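Local structure of exodeoxyribonuclease III (Archaeoglobus fulgidus, 2VOA) at residues Y117-Y128 with H169-I179. The protein is an AP endonuclease that acts on abasic sites in DNA and probably uses magnesium or manganese ions, as others of the ExoIII family do. The protein carries 1 engineered substitution. Sequence-based numbering, arbitrary orientation.
Sequences YQYKLQWLERLY and HEDARRAYKKI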
loop_
_atom_site.group_PDB
_atom_site.type_symbol
_atom_site.label_atom_id
_atom_site.label_comp_id
_atom_site.label_asym_id
_atom_site.label_seq_id
_atom_site.Cartn_x
_atom_site.Cartn_y
_atom_site.Cartn_z
ATOM N N TYR A 117 -28.854 9.124 -9.272
ATOM C CA TYR A 117 -29.053 10.590 -9.205
ATOM C C TYR A 117 -30.413 10.922 -8.611
ATOM O O TYR A 117 -30.509 11.801 -7.768
ATOM C CB TYR A 117 -28.851 11.276 -10.551
ATOM C CG TYR A 117 -28.841 12.800 -10.439
ATOM C CD1 TYR A 117 -27.825 13.457 -9.718
ATOM C CD2 TYR A 117 -29.819 13.567 -11.074
ATOM C CE1 TYR A 117 -27.794 14.853 -9.609
ATOM C CE2 TYR A 117 -29.808 14.990 -10.980
ATOM C CZ TYR A 117 -28.794 15.604 -10.261
ATOM O OH TYR A 117 -28.772 16.966 -10.159
ATOM N N GLN A 118 -31.448 10.178 -9.006
ATOM C CA GLN A 118 -32.777 10.406 -8.411
ATOM C C GLN A 118 -32.717 10.101 -6.912
ATOM O O GLN A 118 -33.325 10.802 -6.090
ATOM C CB GLN A 118 -33.835 9.553 -9.105
ATOM C CG GLN A 118 -34.083 9.986 -10.573
ATOM C CD GLN A 118 -34.360 11.481 -10.686
ATOM O OE1 GLN A 118 -35.261 12.007 -10.022
ATOM N NE2 GLN A 118 -33.574 12.175 -11.507
ATOM N N TYR A 119 -31.978 9.058 -6.552
ATOM C CA TYR A 119 -31.802 8.731 -5.127
ATOM C C TYR A 119 -31.097 9.863 -4.352
ATOM O O TYR A 119 -31.519 10.219 -3.244
ATOM C CB TYR A 119 -31.078 7.378 -4.941
ATOM C CG TYR A 119 -31.109 6.965 -3.491
ATOM C CD1 TYR A 119 -32.303 6.495 -2.913
ATOM C CD2 TYR A 119 -29.993 7.112 -2.687
ATOM C CE1 TYR A 119 -32.356 6.139 -1.569
ATOM C CE2 TYR A 119 -30.022 6.754 -1.331
ATOM C CZ TYR A 119 -31.212 6.287 -0.790
ATOM O OH TYR A 119 -31.258 5.943 0.530
ATOM N N LYS A 120 -30.084 10.471 -4.967
ATOM C CA LYS A 120 -29.398 11.639 -4.387
ATOM C C LYS A 120 -30.394 12.789 -4.143
ATOM O O LYS A 120 -30.412 13.411 -3.064
ATOM C CB LYS A 120 -28.268 12.100 -5.316
ATOM C CG LYS A 120 -27.526 13.374 -4.822
ATOM C CD LYS A 120 -26.461 13.739 -5.841
ATOM C CE LYS A 120 -25.544 14.805 -5.298
ATOM N NZ LYS A 120 -24.327 14.963 -6.160
ATOM N N LEU A 121 -31.213 13.086 -5.141
ATOM C CA LEU A 121 -32.192 14.187 -5.013
ATOM C C LEU A 121 -33.176 13.872 -3.899
ATOM O O LEU A 121 -33.471 14.717 -3.065
ATOM C CB LEU A 121 -32.909 14.475 -6.340
ATOM C CG LEU A 121 -32.004 14.916 -7.516
ATOM C CD1 LEU A 121 -32.840 15.105 -8.819
ATOM C CD2 LEU A 121 -31.205 16.178 -7.140
ATOM N N GLN A 122 -33.669 12.641 -3.882
ATOM C CA GLN A 122 -34.577 12.222 -2.825
ATOM C C GLN A 122 -33.924 12.325 -1.438
ATOM O O GLN A 122 -34.590 12.683 -0.465
ATOM C CB GLN A 122 -35.085 10.807 -3.126
ATOM C CG GLN A 122 -36.006 10.780 -4.336
ATOM C CD GLN A 122 -36.182 9.387 -4.928
ATOM O OE1 GLN A 122 -36.627 9.242 -6.072
ATOM N NE2 GLN A 122 -35.834 8.363 -4.164
ATOM N N TRP A 123 -32.621 12.012 -1.348
ATOM C CA TRP A 123 -31.865 12.042 -0.080
ATOM C C TRP A 123 -31.773 13.472 0.435
ATOM O O TRP A 123 -32.026 13.735 1.612
ATOM C CB TRP A 123 -30.451 11.506 -0.289
ATOM C CG TRP A 123 -29.862 10.784 0.914
ATOM C CD1 TRP A 123 -30.015 9.458 1.214
ATOM C CD2 TRP A 123 -29.052 11.343 1.967
ATOM N NE1 TRP A 123 -29.339 9.148 2.373
ATOM C CE2 TRP A 123 -28.735 10.279 2.859
ATOM C CE3 TRP A 123 -28.551 12.632 2.240
ATOM C CZ2 TRP A 123 -27.936 10.466 4.015
ATOM C CZ3 TRP A 123 -27.750 12.815 3.380
ATOM C CH2 TRP A 123 -27.453 11.738 4.253
ATOM N N LEU A 124 -31.469 14.403 -0.478
ATOM C CA LEU A 124 -31.425 15.828 -0.118
ATOM C C LEU A 124 -32.801 16.358 0.315
ATOM O O LEU A 124 -32.884 17.169 1.241
ATOM C CB LEU A 124 -30.841 16.671 -1.263
ATOM C CG LEU A 124 -29.323 16.495 -1.476
ATOM C CD1 LEU A 124 -28.961 17.160 -2.803
ATOM C CD2 LEU A 124 -28.487 17.056 -0.281
ATOM N N GLU A 125 -33.877 15.860 -0.288
ATOM C CA GLU A 125 -35.220 16.253 0.140
ATOM C C GLU A 125 -35.521 15.674 1.542
ATOM O O GLU A 125 -36.067 16.351 2.423
ATOM C CB GLU A 125 -36.271 15.784 -0.874
ATOM C CG GLU A 125 -37.731 15.962 -0.429
ATOM C CD GLU A 125 -38.208 17.416 -0.411
ATOM O OE1 GLU A 125 -39.404 17.641 -0.069
ATOM O OE2 GLU A 125 -37.421 18.334 -0.767
ATOM N N ARG A 126 -35.170 14.411 1.742
ATOM C CA ARG A 126 -35.353 13.790 3.059
ATOM C C ARG A 126 -34.531 14.522 4.113
ATOM O O ARG A 126 -35.031 14.778 5.212
ATOM C CB ARG A 126 -35.001 12.303 3.008
ATOM C CG ARG A 126 -35.994 11.476 2.189
ATOM C CD ARG A 126 -35.894 10.014 2.584
ATOM N NE ARG A 126 -34.662 9.375 2.126
ATOM C CZ ARG A 126 -34.062 8.373 2.771
ATOM N NH1 ARG A 126 -34.567 7.921 3.909
ATOM N NH2 ARG A 126 -32.960 7.827 2.290
ATOM N N LEU A 127 -33.305 14.906 3.750
ATOM C CA LEU A 127 -32.408 15.591 4.688
ATOM C C LEU A 127 -32.999 16.941 5.069
ATOM O O LEU A 127 -32.924 17.359 6.232
ATOM C CB LEU A 127 -31.015 15.761 4.071
ATOM C CG LEU A 127 -29.992 16.406 5.002
ATOM C CD1 LEU A 127 -29.854 15.590 6.277
ATOM C CD2 LEU A 127 -28.645 16.491 4.299
ATOM N N TYR A 128 -33.585 17.632 4.097
ATOM C CA TYR A 128 -34.308 18.878 4.385
ATOM C C TYR A 128 -35.348 18.707 5.502
ATOM O O TYR A 128 -35.333 19.428 6.502
ATOM C CB TYR A 128 -34.993 19.408 3.100
ATOM C CG TYR A 128 -35.886 20.612 3.356
ATOM C CD1 TYR A 128 -37.263 20.456 3.548
ATOM C CD2 TYR A 128 -35.343 21.902 3.433
ATOM C CE1 TYR A 128 -38.083 21.567 3.791
ATOM C CE2 TYR A 128 -36.151 23.020 3.680
ATOM C CZ TYR A 128 -37.519 22.832 3.866
ATOM O OH TYR A 128 -38.345 23.904 4.107
ATOM N N HIS A 169 -24.981 19.800 -11.116
ATOM C CA HIS A 169 -26.233 19.901 -11.877
ATOM C C HIS A 169 -27.266 20.708 -11.080
ATOM O O HIS A 169 -27.278 20.663 -9.833
ATOM C CB HIS A 169 -26.762 18.507 -12.241
ATOM C CG HIS A 169 -28.015 18.512 -13.067
ATOM N ND1 HIS A 169 -29.258 18.232 -12.538
ATOM C CD2 HIS A 169 -28.212 18.749 -14.388
ATOM C CE1 HIS A 169 -30.167 18.302 -13.493
ATOM N NE2 HIS A 169 -29.560 18.620 -14.627
ATOM N N GLU A 170 -28.110 21.433 -11.825
ATOM C CA GLU A 170 -29.062 22.364 -11.232
ATOM C C GLU A 170 -29.979 21.715 -10.181
ATOM O O GLU A 170 -30.280 22.346 -9.159
ATOM C CB GLU A 170 -29.872 23.080 -12.332
ATOM C CG GLU A 170 -30.804 22.182 -13.065
ATOM C CD GLU A 170 -31.651 22.933 -14.067
ATOM O OE1 GLU A 170 -31.484 22.678 -15.275
ATOM O OE2 GLU A 170 -32.468 23.780 -13.638
ATOM N N ASP A 171 -30.419 20.472 -10.405
ATOM C CA ASP A 171 -31.378 19.852 -9.455
ATOM C C ASP A 171 -30.738 19.602 -8.084
ATOM O O ASP A 171 -31.341 19.878 -7.047
ATOM C CB ASP A 171 -31.994 18.544 -10.009
ATOM C CG ASP A 171 -32.875 18.776 -11.245
ATOM O OD1 ASP A 171 -33.357 19.922 -11.467
ATOM O OD2 ASP A 171 -33.089 17.794 -12.005
ATOM N N ALA A 172 -29.511 19.093 -8.092
ATOM C CA ALA A 172 -28.776 18.869 -6.852
ATOM C C ALA A 172 -28.454 20.189 -6.144
ATOM O O ALA A 172 -28.591 20.292 -4.912
ATOM C CB ALA A 172 -27.493 18.071 -7.125
ATOM N N ARG A 173 -27.990 21.177 -6.918
ATOM C CA ARG A 173 -27.680 22.509 -6.363
ATOM C C ARG A 173 -28.920 23.097 -5.702
ATOM O O ARG A 173 -28.836 23.577 -4.574
ATOM C CB ARG A 173 -27.152 23.460 -7.443
ATOM C CG ARG A 173 -25.752 23.083 -7.946
ATOM C CD ARG A 173 -25.348 24.009 -9.136
ATOM N NE ARG A 173 -25.077 25.394 -8.760
ATOM C CZ ARG A 173 -25.112 26.433 -9.590
ATOM N NH1 ARG A 173 -25.451 26.279 -10.870
ATOM N NH2 ARG A 173 -24.834 27.646 -9.136
ATOM N N ARG A 174 -30.062 23.036 -6.382
ATOM C CA ARG A 174 -31.304 23.606 -5.846
ATOM C C ARG A 174 -31.732 22.876 -4.548
ATOM O O ARG A 174 -32.156 23.511 -3.575
ATOM C CB ARG A 174 -32.425 23.532 -6.898
ATOM C CG ARG A 174 -33.782 23.989 -6.354
ATOM C CD ARG A 174 -34.910 23.913 -7.361
ATOM N NE ARG A 174 -36.090 24.572 -6.794
ATOM C CZ ARG A 174 -36.512 25.802 -7.102
ATOM N NH1 ARG A 174 -35.875 26.544 -8.010
ATOM N NH2 ARG A 174 -37.595 26.292 -6.501
ATOM N N ALA A 175 -31.628 21.546 -4.541
ATOM C CA ALA A 175 -32.042 20.748 -3.387
ATOM C C ALA A 175 -31.161 21.025 -2.175
ATOM O O ALA A 175 -31.629 21.099 -1.046
ATOM C CB ALA A 175 -32.060 19.260 -3.722
ATOM N N TYR A 176 -29.873 21.232 -2.428
ATOM C CA TYR A 176 -28.924 21.499 -1.356
ATOM C C TYR A 176 -29.191 22.905 -0.809
ATOM O O TYR A 176 -29.316 23.104 0.410
ATOM C CB TYR A 176 -27.514 21.370 -1.922
ATOM C CG TYR A 176 -26.409 21.696 -0.964
ATOM C CD1 TYR A 176 -26.129 20.864 0.114
ATOM C CD2 TYR A 176 -25.639 22.850 -1.131
ATOM C CE1 TYR A 176 -25.103 21.141 0.994
ATOM C CE2 TYR A 176 -24.573 23.143 -0.246
ATOM C CZ TYR A 176 -24.319 22.293 0.805
ATOM O OH TYR A 176 -23.300 22.556 1.681
ATOM N N LYS A 177 -29.332 23.867 -1.709
ATOM C CA LYS A 177 -29.596 25.255 -1.285
ATOM C C LYS A 177 -30.911 25.395 -0.521
ATOM O O LYS A 177 -31.012 26.228 0.375
ATOM C CB LYS A 177 -29.520 26.210 -2.461
ATOM C CG LYS A 177 -28.108 26.291 -3.060
ATOM C CD LYS A 177 -28.196 26.997 -4.409
ATOM C CE LYS A 177 -26.959 27.776 -4.686
ATOM N NZ LYS A 177 -27.301 29.097 -5.343
ATOM N N LYS A 178 -31.900 24.553 -0.836
ATOM C CA LYS A 178 -33.151 24.533 -0.085
ATOM C C LYS A 178 -32.907 24.264 1.406
ATOM O O LYS A 178 -33.555 24.866 2.277
ATOM C CB LYS A 178 -34.082 23.472 -0.687
ATOM C CG LYS A 178 -35.429 23.339 -0.005
ATOM C CD LYS A 178 -36.228 22.186 -0.606
ATOM C CE LYS A 178 -37.467 21.888 0.217
ATOM N NZ LYS A 178 -38.475 21.068 -0.495
ATOM N N ILE A 179 -31.952 23.384 1.696
ATOM C CA ILE A 179 -31.583 23.080 3.083
ATOM C C ILE A 179 -30.861 24.267 3.713
ATOM O O ILE A 179 -31.164 24.644 4.840
ATOM C CB ILE A 179 -30.692 21.830 3.200
ATOM C CG1 ILE A 179 -31.294 20.637 2.402
ATOM C CG2 ILE A 179 -30.527 21.448 4.677
ATOM C CD1 ILE A 179 -30.381 19.349 2.339
HETATM O O HOH W 1 -33.371 15.089 -12.249
HETATM O O HOH W 2 -33.719 19.471 -0.255
#
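K178 lies across one face of the Y128 ring, its CE 3.5 Å above the ring centre and nearly on the normal, a CH-pi contact. NZ stands over the same ring, 4.5 Å from the centroid in a cation-pi pair, and also donates to the syn lone pair of E125 OE2 in a salt bridge, 2.9 Å between NZ and OE2. The lysine gets there fully extended, with CG anti to the backbone N (chi1 -180°); E125 bends at its second torsion to meet it, while its OE1 is hydrogen-bonded to NE2 of H129. A methionine in place of K178 would probably leave E125 OE2 without its charged mate and take the cation away from the Y128 face. At the edge of the Y128 ring, in its plane, sits I179 CA, and I179 CD1 rests against L127 CD2, 3.9 Å away.

The axes of 117-128 and 170-179 run almost parallel, 10° apart, and come within 9.0 Å at their closest. L124 is a knob in a hole formed by A172, A175, Y176 and I179, its CB 3.8 Å from CB of A175. Both helices belong to the helical layer outside the β-sandwich of the DNase I-like fold, and L127 and I179 together reach W143 on strand 141-144.

At the N-terminal end Y117 swings across, CG anti to its amide (chi1 -171°), and its OH is gripped twice: H169 ND1 lies 2.7 Å away, at the imidazole edge, and A172 N donates to it at 3.1 Å. H169 is the N-cap of helix 170-180. Beside this, a water links Q118 NE2 to D171 OD2.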